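Can2 (Sulfobacillus thermosulfidooxidans, PDB 7BDV) is a CRISPR ancillary nuclease of dual specificity that binds cyclic tetra-adenylate through its CARF domains and potentiates type III CRISPR defence. Local coordinates at residues A[6-9]-A[13-16]; A[82-87]-A[107-112]; A[187-192]-A[329-334]; A[226-231]-A[235-240]. All coordinates share one frame; numbering follows the deposited sequence.

Interaction 1. Residues A[6-9]-A[13-16]; sequences DLFI and TYVC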
# COMPACT_ATOMS: atom_id res chain seq x y z
N ASP A 6 0.87 -32.86 16.88
CA ASP A 6 -0.04 -33.72 17.69
C ASP A 6 -1.47 -33.55 17.19
O ASP A 6 -2.10 -34.59 16.85
CB ASP A 6 0.10 -33.41 19.19
N LEU A 7 -1.97 -32.30 17.10
CA LEU A 7 -3.36 -32.01 16.64
C LEU A 7 -3.60 -32.69 15.28
O LEU A 7 -4.68 -33.28 15.11
CB LEU A 7 -3.61 -30.50 16.59
CG LEU A 7 -4.44 -29.93 17.75
N PHE A 8 -2.61 -32.68 14.37
CA PHE A 8 -2.79 -33.22 12.99
C PHE A 8 -2.63 -34.75 12.96
O PHE A 8 -2.84 -35.29 11.87
CB PHE A 8 -1.88 -32.53 11.97
CG PHE A 8 -2.23 -31.10 11.61
CD1 PHE A 8 -3.51 -30.59 11.76
CD2 PHE A 8 -1.26 -30.26 11.11
CE1 PHE A 8 -3.80 -29.26 11.46
CE2 PHE A 8 -1.55 -28.94 10.81
CZ PHE A 8 -2.82 -28.44 10.98
N ILE A 9 -2.31 -35.42 14.07
CA ILE A 9 -2.35 -36.92 14.15
C ILE A 9 -3.79 -37.34 14.46
O ILE A 9 -4.32 -38.21 13.75
CB ILE A 9 -1.36 -37.48 15.19
N THR A 13 -8.31 -33.45 9.11
CA THR A 13 -8.87 -32.54 8.09
C THR A 13 -8.70 -31.10 8.56
O THR A 13 -9.21 -30.76 9.65
CB THR A 13 -10.33 -32.92 7.80
OG1 THR A 13 -10.37 -34.26 7.28
CG2 THR A 13 -10.99 -31.99 6.81
N TYR A 14 -8.00 -30.29 7.78
CA TYR A 14 -7.70 -28.86 8.06
C TYR A 14 -8.60 -28.01 7.16
O TYR A 14 -8.58 -28.18 5.93
CB TYR A 14 -6.20 -28.68 7.87
CG TYR A 14 -5.67 -27.28 7.92
CD1 TYR A 14 -5.43 -26.66 9.12
CD2 TYR A 14 -5.34 -26.61 6.76
CE1 TYR A 14 -4.84 -25.40 9.18
CE2 TYR A 14 -4.77 -25.34 6.80
CZ TYR A 14 -4.56 -24.73 8.02
OH TYR A 14 -4.02 -23.48 8.07
N VAL A 15 -9.45 -27.18 7.76
CA VAL A 15 -10.42 -26.33 7.04
C VAL A 15 -9.93 -24.89 7.10
O VAL A 15 -9.74 -24.37 8.23
CB VAL A 15 -11.84 -26.48 7.60
CG1 VAL A 15 -12.84 -25.58 6.89
CG2 VAL A 15 -12.30 -27.94 7.56
N CYS A 16 -9.71 -24.26 5.96
CA CYS A 16 -9.30 -22.84 5.99
C CYS A 16 -10.10 -21.99 5.01
O CYS A 16 -10.69 -22.50 4.02
CB CYS A 16 -7.80 -22.68 5.91
SG CYS A 16 -7.04 -23.63 4.59
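Phe8 reaches from helix 4-10 to the ring of Tyr14 on strand 13-17. Its CB bond does not aim at the strand. The first torsion (chi1 -72°) sets CG beside the backbone N, opposite the carbonyl carbon, and from there the ring runs on toward Tyr14. Contact begins at Phe8 CE1, which lies 3.9 Å from Tyr14 CD1. The tip comes closer: Phe8 CZ is 3.7 Å from Tyr14 CD1 and 4.1 Å from Tyr14 CE1. The rings meet obliquely, with their centroids 5.6 Å apart and their planes at 83°. Strand 13-17 is the middle strand of the parallel part of the CARF sheet, a Rossmann-like fold, with strand 36-41 on one side and strand 90-93 on the other. The short helix 4-10, just before this strand in sequence, lays Phe8 on Tyr14 near the start of strand 13-17. Both touching residues are buried. Ala32, Pro34 and Ile91 also pack on Phe8, while Pro28 and Val29 of helix 23-31 pack on Tyr14. The contact itself is purely apolar. The polar end of Tyr14 works elsewhere: its OH is hydrogen-bonded to Asn93 ND2 and to the backbone O of Asn25, linking the strand to helix 23-31.

Interaction 2. Residues A[82-87]-A[107-112]; sequences EILEQF and DRFRHN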
# COMPACT_ATOMS: atom_id res chain seq x y z
N GLU A 82 -22.18 -29.53 6.85
CA GLU A 82 -21.96 -30.63 5.87
C GLU A 82 -20.54 -31.18 6.02
O GLU A 82 -20.39 -32.42 6.00
CB GLU A 82 -22.24 -30.18 4.43
CG GLU A 82 -23.72 -30.01 4.14
CD GLU A 82 -24.06 -29.19 2.89
OE1 GLU A 82 -23.15 -28.95 2.03
OE2 GLU A 82 -25.25 -28.79 2.78
N ILE A 83 -19.53 -30.31 6.18
CA ILE A 83 -18.09 -30.68 6.30
C ILE A 83 -17.88 -31.54 7.55
O ILE A 83 -17.10 -32.54 7.47
CB ILE A 83 -17.18 -29.43 6.33
CG1 ILE A 83 -17.03 -28.77 4.96
CG2 ILE A 83 -15.81 -29.76 6.91
CD1 ILE A 83 -16.45 -27.37 5.03
N LEU A 84 -18.52 -31.15 8.66
CA LEU A 84 -18.39 -31.82 9.98
C LEU A 84 -19.13 -33.16 10.00
O LEU A 84 -18.73 -34.04 10.77
CB LEU A 84 -18.90 -30.86 11.06
CG LEU A 84 -17.94 -29.71 11.38
CD1 LEU A 84 -18.60 -28.66 12.25
CD2 LEU A 84 -16.68 -30.22 12.05
N GLU A 85 -20.18 -33.31 9.21
CA GLU A 85 -20.90 -34.61 9.00
C GLU A 85 -19.95 -35.60 8.31
O GLU A 85 -19.81 -36.72 8.83
CB GLU A 85 -22.20 -34.39 8.22
CG GLU A 85 -22.83 -35.66 7.63
CD GLU A 85 -22.67 -35.80 6.12
OE2 GLU A 85 -22.53 -36.95 5.64
N GLN A 86 -19.28 -35.16 7.23
CA GLN A 86 -18.41 -36.03 6.39
C GLN A 86 -17.03 -36.23 7.04
O GLN A 86 -16.45 -37.32 6.87
CB GLN A 86 -18.23 -35.43 5.00
CG GLN A 86 -17.72 -36.46 4.00
CD GLN A 86 -17.50 -35.89 2.62
OE1 GLN A 86 -17.94 -34.79 2.30
NE2 GLN A 86 -16.78 -36.65 1.80
N PHE A 87 -16.51 -35.22 7.73
CA PHE A 87 -15.19 -35.25 8.42
C PHE A 87 -15.38 -34.75 9.84
O PHE A 87 -15.16 -33.56 10.12
CB PHE A 87 -14.16 -34.42 7.66
CG PHE A 87 -14.07 -34.70 6.19
CD1 PHE A 87 -13.44 -35.84 5.72
CD2 PHE A 87 -14.64 -33.83 5.27
CE1 PHE A 87 -13.37 -36.10 4.35
CE2 PHE A 87 -14.57 -34.10 3.91
CZ PHE A 87 -13.92 -35.22 3.46
N ASP A 107 -18.77 -20.69 14.85
CA ASP A 107 -20.03 -21.10 15.52
C ASP A 107 -20.25 -22.62 15.42
O ASP A 107 -20.56 -23.24 16.45
CB ASP A 107 -21.23 -20.35 14.93
CG ASP A 107 -22.52 -20.68 15.66
OD1 ASP A 107 -22.74 -20.13 16.76
OD2 ASP A 107 -23.30 -21.52 15.12
N ARG A 108 -20.13 -23.21 14.23
CA ARG A 108 -20.43 -24.65 14.00
C ARG A 108 -19.30 -25.52 14.55
O ARG A 108 -19.60 -26.61 15.06
CB ARG A 108 -20.62 -24.94 12.51
CG ARG A 108 -21.73 -24.15 11.84
CD ARG A 108 -22.94 -23.92 12.73
NE ARG A 108 -23.53 -25.18 13.14
CZ ARG A 108 -24.31 -25.36 14.20
NH1 ARG A 108 -24.60 -24.35 15.01
NH2 ARG A 108 -24.79 -26.56 14.46
N PHE A 109 -18.05 -25.07 14.46
CA PHE A 109 -16.87 -25.81 14.99
C PHE A 109 -16.89 -25.77 16.52
O PHE A 109 -16.56 -26.80 17.14
CB PHE A 109 -15.58 -25.30 14.36
CG PHE A 109 -15.26 -25.96 13.05
CD1 PHE A 109 -15.91 -25.60 11.89
CD2 PHE A 109 -14.27 -26.92 12.98
CE1 PHE A 109 -15.60 -26.20 10.68
CE2 PHE A 109 -13.97 -27.54 11.78
CZ PHE A 109 -14.62 -27.17 10.63
N ARG A 110 -17.31 -24.66 17.12
CA ARG A 110 -17.44 -24.56 18.60
C ARG A 110 -18.57 -25.50 19.06
O ARG A 110 -18.37 -26.29 20.01
CB ARG A 110 -17.71 -23.12 19.03
CG ARG A 110 -17.76 -22.93 20.54
CD ARG A 110 -17.99 -21.50 20.97
NE ARG A 110 -19.31 -21.04 20.56
CZ ARG A 110 -19.67 -19.76 20.41
NH1 ARG A 110 -18.81 -18.79 20.67
NH2 ARG A 110 -20.89 -19.47 20.00
N HIS A 111 -19.73 -25.44 18.40
CA HIS A 111 -20.91 -26.28 18.73
C HIS A 111 -20.53 -27.77 18.73
O HIS A 111 -21.06 -28.50 19.57
CB HIS A 111 -22.08 -25.96 17.78
CG HIS A 111 -23.29 -26.79 18.05
ND1 HIS A 111 -24.23 -26.43 19.00
CD2 HIS A 111 -23.72 -27.95 17.51
CE1 HIS A 111 -25.18 -27.34 19.04
NE2 HIS A 111 -24.89 -28.28 18.12
N ASN A 112 -19.63 -28.19 17.83
CA ASN A 112 -19.16 -29.60 17.70
C ASN A 112 -17.87 -29.85 18.48
O ASN A 112 -17.21 -30.85 18.19
CB ASN A 112 -18.94 -29.99 16.24
CG ASN A 112 -20.23 -30.17 15.48
OD1 ASN A 112 -20.69 -31.30 15.31
ND2 ASN A 112 -20.85 -29.08 15.07
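Arg108 O is gripped by two N-H groups of Asn112 and also meets Leu84 of the other helix. Asn112 ND2 donates to Arg108 O at 2.8 Å, nearly straight at 166°. The backbone gives a longer bond, Asn112 N to Arg108 O at 3.2 Å. These bonds close the end of helix 99-111 and pin the Asn112 amide beside Leu84. Leu84 CG lies opposite the carbonyl carbon (chi1 -74°), and its two branches divide between the helix end and a ring. Leu84 CD1 rests 3.6 Å from Arg108 O and 3.6 Å from Asn112 ND2. Leu84 CD2 lies over one face of Phe109, 4.0 Å from the ring centroid and 20° off the ring normal, a CH-pi contact. Helices 73-86 and 99-111 thus pack side by side on the CARF sheet, where Ile83 and Phe109 both touch Val15. The charged side chains of 107-112 pair elsewhere. Arg108 NE pairs with Asp81, Arg108 NH1 meets Asp107 OD2 at 3.1 Å, and Arg110 forms a salt bridge with Asp107 of the second subunit. No hydrogen bond crosses the join. It is van der Waals packing of a leucine on a ring face and on polar atoms already bonded to each other.

Interaction 3. Residues A[187-192]-A[329-334]; sequences RLNWIA and ASYYPL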
# COMPACT_ATOMS: atom_id res chain seq x y z
N ARG A 187 29.26 13.06 -4.93
CA ARG A 187 29.72 13.62 -6.23
C ARG A 187 30.22 12.47 -7.12
O ARG A 187 29.83 12.46 -8.30
CB ARG A 187 30.82 14.66 -5.99
CG ARG A 187 31.37 15.30 -7.25
CD ARG A 187 32.42 16.36 -6.99
NE ARG A 187 33.01 16.71 -8.28
CZ ARG A 187 34.08 16.13 -8.82
NH1 ARG A 187 34.75 15.20 -8.17
NH2 ARG A 187 34.50 16.50 -10.01
N LEU A 188 31.05 11.57 -6.61
CA LEU A 188 31.56 10.43 -7.41
C LEU A 188 30.40 9.51 -7.81
O LEU A 188 30.44 9.01 -8.93
CB LEU A 188 32.63 9.67 -6.62
CG LEU A 188 33.92 10.42 -6.39
CD1 LEU A 188 34.89 9.58 -5.55
CD2 LEU A 188 34.56 10.78 -7.72
N ASN A 189 29.40 9.31 -6.94
CA ASN A 189 28.17 8.51 -7.21
C ASN A 189 27.47 9.09 -8.43
O ASN A 189 27.05 8.32 -9.32
CB ASN A 189 27.19 8.50 -6.02
CG ASN A 189 26.31 7.27 -5.90
OD1 ASN A 189 26.10 6.82 -4.78
ND2 ASN A 189 25.79 6.71 -6.98
N TRP A 190 27.32 10.41 -8.46
CA TRP A 190 26.64 11.16 -9.54
C TRP A 190 27.40 10.94 -10.85
O TRP A 190 26.77 10.46 -11.82
CB TRP A 190 26.53 12.63 -9.17
CG TRP A 190 25.75 13.42 -10.17
CD1 TRP A 190 24.65 13.01 -10.88
CD2 TRP A 190 25.97 14.79 -10.52
NE1 TRP A 190 24.22 14.03 -11.68
CE2 TRP A 190 25.01 15.13 -11.49
CE3 TRP A 190 26.90 15.76 -10.13
CZ2 TRP A 190 24.94 16.39 -12.06
CZ3 TRP A 190 26.83 17.02 -10.69
CH2 TRP A 190 25.86 17.33 -11.64
N ILE A 191 28.69 11.24 -10.85
CA ILE A 191 29.61 11.02 -12.01
C ILE A 191 29.44 9.59 -12.54
O ILE A 191 29.35 9.43 -13.75
CB ILE A 191 31.07 11.30 -11.60
CG1 ILE A 191 31.33 12.80 -11.40
CG2 ILE A 191 32.05 10.72 -12.61
CD1 ILE A 191 32.51 13.05 -10.49
N ALA A 192 29.45 8.60 -11.66
CA ALA A 192 29.38 7.16 -12.01
C ALA A 192 27.99 6.89 -12.61
O ALA A 192 27.93 6.15 -13.59
CB ALA A 192 29.67 6.29 -10.81
N ALA A 329 17.50 2.57 3.31
CA ALA A 329 18.87 2.79 3.84
C ALA A 329 19.64 3.66 2.85
O ALA A 329 19.58 3.37 1.64
CB ALA A 329 19.56 1.45 4.07
N SER A 330 20.33 4.68 3.36
CA SER A 330 21.08 5.70 2.58
C SER A 330 22.38 6.06 3.31
O SER A 330 22.38 6.09 4.57
CB SER A 330 20.22 6.92 2.39
OG SER A 330 20.85 7.89 1.60
N TYR A 331 23.47 6.34 2.59
CA TYR A 331 24.71 6.92 3.16
C TYR A 331 24.59 8.45 3.16
O TYR A 331 25.36 9.06 3.91
CB TYR A 331 25.98 6.43 2.44
CG TYR A 331 26.17 6.92 1.02
CD1 TYR A 331 26.80 8.13 0.76
CD2 TYR A 331 25.75 6.16 -0.06
CE1 TYR A 331 26.94 8.60 -0.52
CE2 TYR A 331 25.90 6.61 -1.36
CZ TYR A 331 26.50 7.84 -1.59
OH TYR A 331 26.66 8.31 -2.86
N TYR A 332 23.67 9.02 2.38
CA TYR A 332 23.48 10.49 2.23
C TYR A 332 22.31 10.93 3.11
O TYR A 332 21.29 10.25 3.20
CB TYR A 332 23.23 10.87 0.76
N PRO A 333 22.41 12.08 3.82
CA PRO A 333 21.33 12.54 4.67
C PRO A 333 20.04 12.76 3.86
O PRO A 333 20.14 13.22 2.75
CB PRO A 333 21.84 13.85 5.28
CG PRO A 333 23.34 13.80 5.09
CD PRO A 333 23.56 13.00 3.82
N LEU A 334 18.90 12.34 4.40
CA LEU A 334 17.56 12.56 3.82
C LEU A 334 16.97 13.80 4.47
O LEU A 334 17.22 14.02 5.67
CB LEU A 334 16.68 11.34 4.11
CG LEU A 334 17.02 10.08 3.32
CD1 LEU A 334 16.12 8.94 3.78
CD2 LEU A 334 16.86 10.30 1.83
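Asn189 and Tyr331 are brought together by two different first torsions. In Asn189, CG swings roughly opposite the backbone N (chi1 -152°), which carries the amide out from helix 182-193. In Tyr331, CG stands between the backbone N and the carbonyl carbon (chi1 69°), and the ring extends from its loop to the helix. The phenol then donates to the amide: Tyr331 OH to Asn189 OD1 is 2.5 Å. That length is very short, and its exact value is doubtful. Asn189 OD1 comes in at the edge of the ring, in its plane, and lies 3.4 Å from Tyr331 CE2. Amide and ring planes are only 9° apart. Tyr331 OH also sits 3.2 Å from Asn189 CB, so the hydroxyl lies against the base of the side chain as well as its oxygen. The other end of the amide is held too, since Asn189 ND2 donates to Thr294 O. Together with the phenol, this second bond would fix the rotation of a buried amide. The Tyr331 ring meets the ring of Trp241, and the backbone O of Tyr331 takes a bond from Gln182 NE2. Next to it, Ser330 OG donates to Tyr332 O at 2.9 Å, in the carbonyl plane on a lone pair. This loop follows strand 325-329, which pairs in parallel with strand 286-291. Such a sheet is consistent with the PDDEXK-type endonuclease fold of Card1-like proteins, and helix 182-193 is tied here to the loop that follows strand 325-329.

Interaction 4. Residues A[226-231]-A[235-240]; sequences FQFTSD and QFINGG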
# COMPACT_ATOMS: atom_id res chain seq x y z
N PHE A 226 40.91 11.85 -13.91
CA PHE A 226 40.90 10.39 -13.64
C PHE A 226 39.73 9.76 -14.38
O PHE A 226 38.80 10.46 -14.81
CB PHE A 226 40.77 10.13 -12.14
CG PHE A 226 41.82 10.81 -11.29
CD1 PHE A 226 43.03 10.18 -11.05
CD2 PHE A 226 41.61 12.06 -10.75
CE1 PHE A 226 43.99 10.78 -10.26
CE2 PHE A 226 42.58 12.67 -9.98
CZ PHE A 226 43.77 12.03 -9.74
N GLN A 227 39.78 8.44 -14.50
CA GLN A 227 38.70 7.60 -15.06
C GLN A 227 38.56 6.36 -14.16
O GLN A 227 39.54 6.02 -13.51
CB GLN A 227 39.00 7.27 -16.52
CG GLN A 227 40.27 6.44 -16.68
CD GLN A 227 40.70 6.25 -18.11
OE1 GLN A 227 39.88 6.32 -19.02
NE2 GLN A 227 41.99 6.04 -18.32
N PHE A 228 37.41 5.71 -14.17
CA PHE A 228 37.20 4.41 -13.50
C PHE A 228 38.06 3.38 -14.24
O PHE A 228 38.22 3.49 -15.45
CB PHE A 228 35.71 4.05 -13.41
CG PHE A 228 34.92 5.02 -12.56
CD1 PHE A 228 35.19 5.17 -11.21
CD2 PHE A 228 33.98 5.86 -13.13
CE1 PHE A 228 34.49 6.08 -10.44
CE2 PHE A 228 33.29 6.79 -12.37
CZ PHE A 228 33.54 6.90 -11.02
N THR A 229 38.59 2.40 -13.51
CA THR A 229 39.50 1.36 -14.04
C THR A 229 38.69 0.30 -14.79
O THR A 229 39.33 -0.52 -15.47
CB THR A 229 40.36 0.78 -12.91
OG1 THR A 229 39.47 0.24 -11.94
CG2 THR A 229 41.26 1.82 -12.27
N SER A 230 37.36 0.30 -14.67
CA SER A 230 36.45 -0.73 -15.26
C SER A 230 35.00 -0.34 -15.02
O SER A 230 34.76 0.56 -14.19
CB SER A 230 36.72 -2.12 -14.70
OG SER A 230 36.41 -2.20 -13.31
N ASP A 231 34.06 -1.03 -15.68
CA ASP A 231 32.61 -0.87 -15.40
C ASP A 231 32.32 -1.35 -13.96
O ASP A 231 31.46 -0.70 -13.30
CB ASP A 231 31.72 -1.60 -16.40
CG ASP A 231 30.25 -1.23 -16.22
OD1 ASP A 231 29.90 -0.05 -16.51
OD2 ASP A 231 29.47 -2.10 -15.75
N GLN A 235 30.35 0.75 -11.10
CA GLN A 235 29.18 0.20 -10.36
C GLN A 235 29.40 0.34 -8.85
O GLN A 235 28.46 0.79 -8.16
CB GLN A 235 28.94 -1.26 -10.74
CG GLN A 235 28.26 -1.44 -12.08
CD GLN A 235 27.96 -2.89 -12.37
OE1 GLN A 235 27.68 -3.67 -11.45
NE2 GLN A 235 28.00 -3.26 -13.64
N PHE A 236 30.59 -0.03 -8.37
CA PHE A 236 31.01 0.05 -6.95
C PHE A 236 30.90 1.50 -6.47
O PHE A 236 30.46 1.73 -5.35
CB PHE A 236 32.42 -0.52 -6.77
CG PHE A 236 32.93 -0.52 -5.35
CD1 PHE A 236 32.68 -1.59 -4.50
CD2 PHE A 236 33.65 0.55 -4.85
CE1 PHE A 236 33.15 -1.59 -3.19
CE2 PHE A 236 34.11 0.55 -3.55
CZ PHE A 236 33.88 -0.54 -2.73
N ILE A 237 31.31 2.48 -7.28
CA ILE A 237 31.27 3.91 -6.85
C ILE A 237 29.85 4.45 -6.99
O ILE A 237 29.49 5.37 -6.22
CB ILE A 237 32.31 4.73 -7.62
CG1 ILE A 237 33.72 4.22 -7.34
CG2 ILE A 237 32.16 6.21 -7.32
CD1 ILE A 237 34.18 4.41 -5.91
N ASN A 238 29.07 3.84 -7.90
CA ASN A 238 27.64 4.16 -8.14
C ASN A 238 26.76 3.56 -7.03
O ASN A 238 25.77 2.88 -7.33
CB ASN A 238 27.21 3.69 -9.53
CG ASN A 238 25.95 4.37 -10.04
OD1 ASN A 238 25.64 5.48 -9.64
ND2 ASN A 238 25.22 3.70 -10.91
N GLY A 239 27.09 3.86 -5.77
CA GLY A 239 26.38 3.37 -4.58
C GLY A 239 26.51 1.87 -4.36
O GLY A 239 25.91 1.38 -3.39
N GLY A 240 27.22 1.12 -5.22
CA GLY A 240 27.39 -0.33 -5.01
C GLY A 240 28.09 -0.63 -3.70
O GLY A 240 27.76 -1.62 -3.04
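Gln235 and Asp231 are joined by two hydrogen bonds in the first turn of helix 231-254. The backbone bond is the ordinary helical one, Gln235 N to Asp231 O at 2.9 Å, close to straight at 167°. The second runs between side chains: Gln235 NE2 donates to Asp231 OD2 at 2.8 Å, more bent at 146°. The carboxylate oxygen is met nearly along its C-O axis. Asp231 CG lies opposite the backbone N (chi1 -170°), which turns the carboxylate toward Gln235 although the CB bond does not aim there. The other oxygen, Asp231 OD1, forms a salt bridge with Arg234 NE, so both carboxylate oxygens have partners. Ser230 is the N-cap of this helix. Its OG accepts from Ala233 N, which satisfies one of the amides at the helix start. Thr229 OG1, just before it, is bonded to the backbone O of Asn214. Apolar packing lies deeper in. Phe228 CE1, from strand 226-228, rests 3.7 Å from Ile237 CG1, and Phe228 CZ lies 4.0 Å from Ile237 CG2. Ala192 and Phe199 also pack on Phe228. The helix widens at 236-240. Gly240 N bonds to Gln235 O at 3.2 Å in a pi-type turn, and Gly239 N reaches back to Ile237 O at 2.9 Å across an inverse gamma turn centred on Asn238.

The four contacts fall into two pairs at opposite sides of the chain's centre. Interactions 1 and 2 share the CARF sheet: Val15 on strand 13-17 packs on Ile83 and Phe109. Interactions 3 and 4 meet where helix 182-193 lies on helix 231-254, with Leu188 against Ile237. The centres of interactions 1 and 3 are about 53 Å apart. Interactions 1 and 3 are buried, but the first is purely aromatic packing and the third turns on one polar bond. Interactions 2 and 4 are partly buried. Interaction 4 has hydrogen bonds between its segments, while in interaction 2 the polar bonds stay within 107-112 or go to outside partners. Interaction 2 alone has residues within reach of the second subunit.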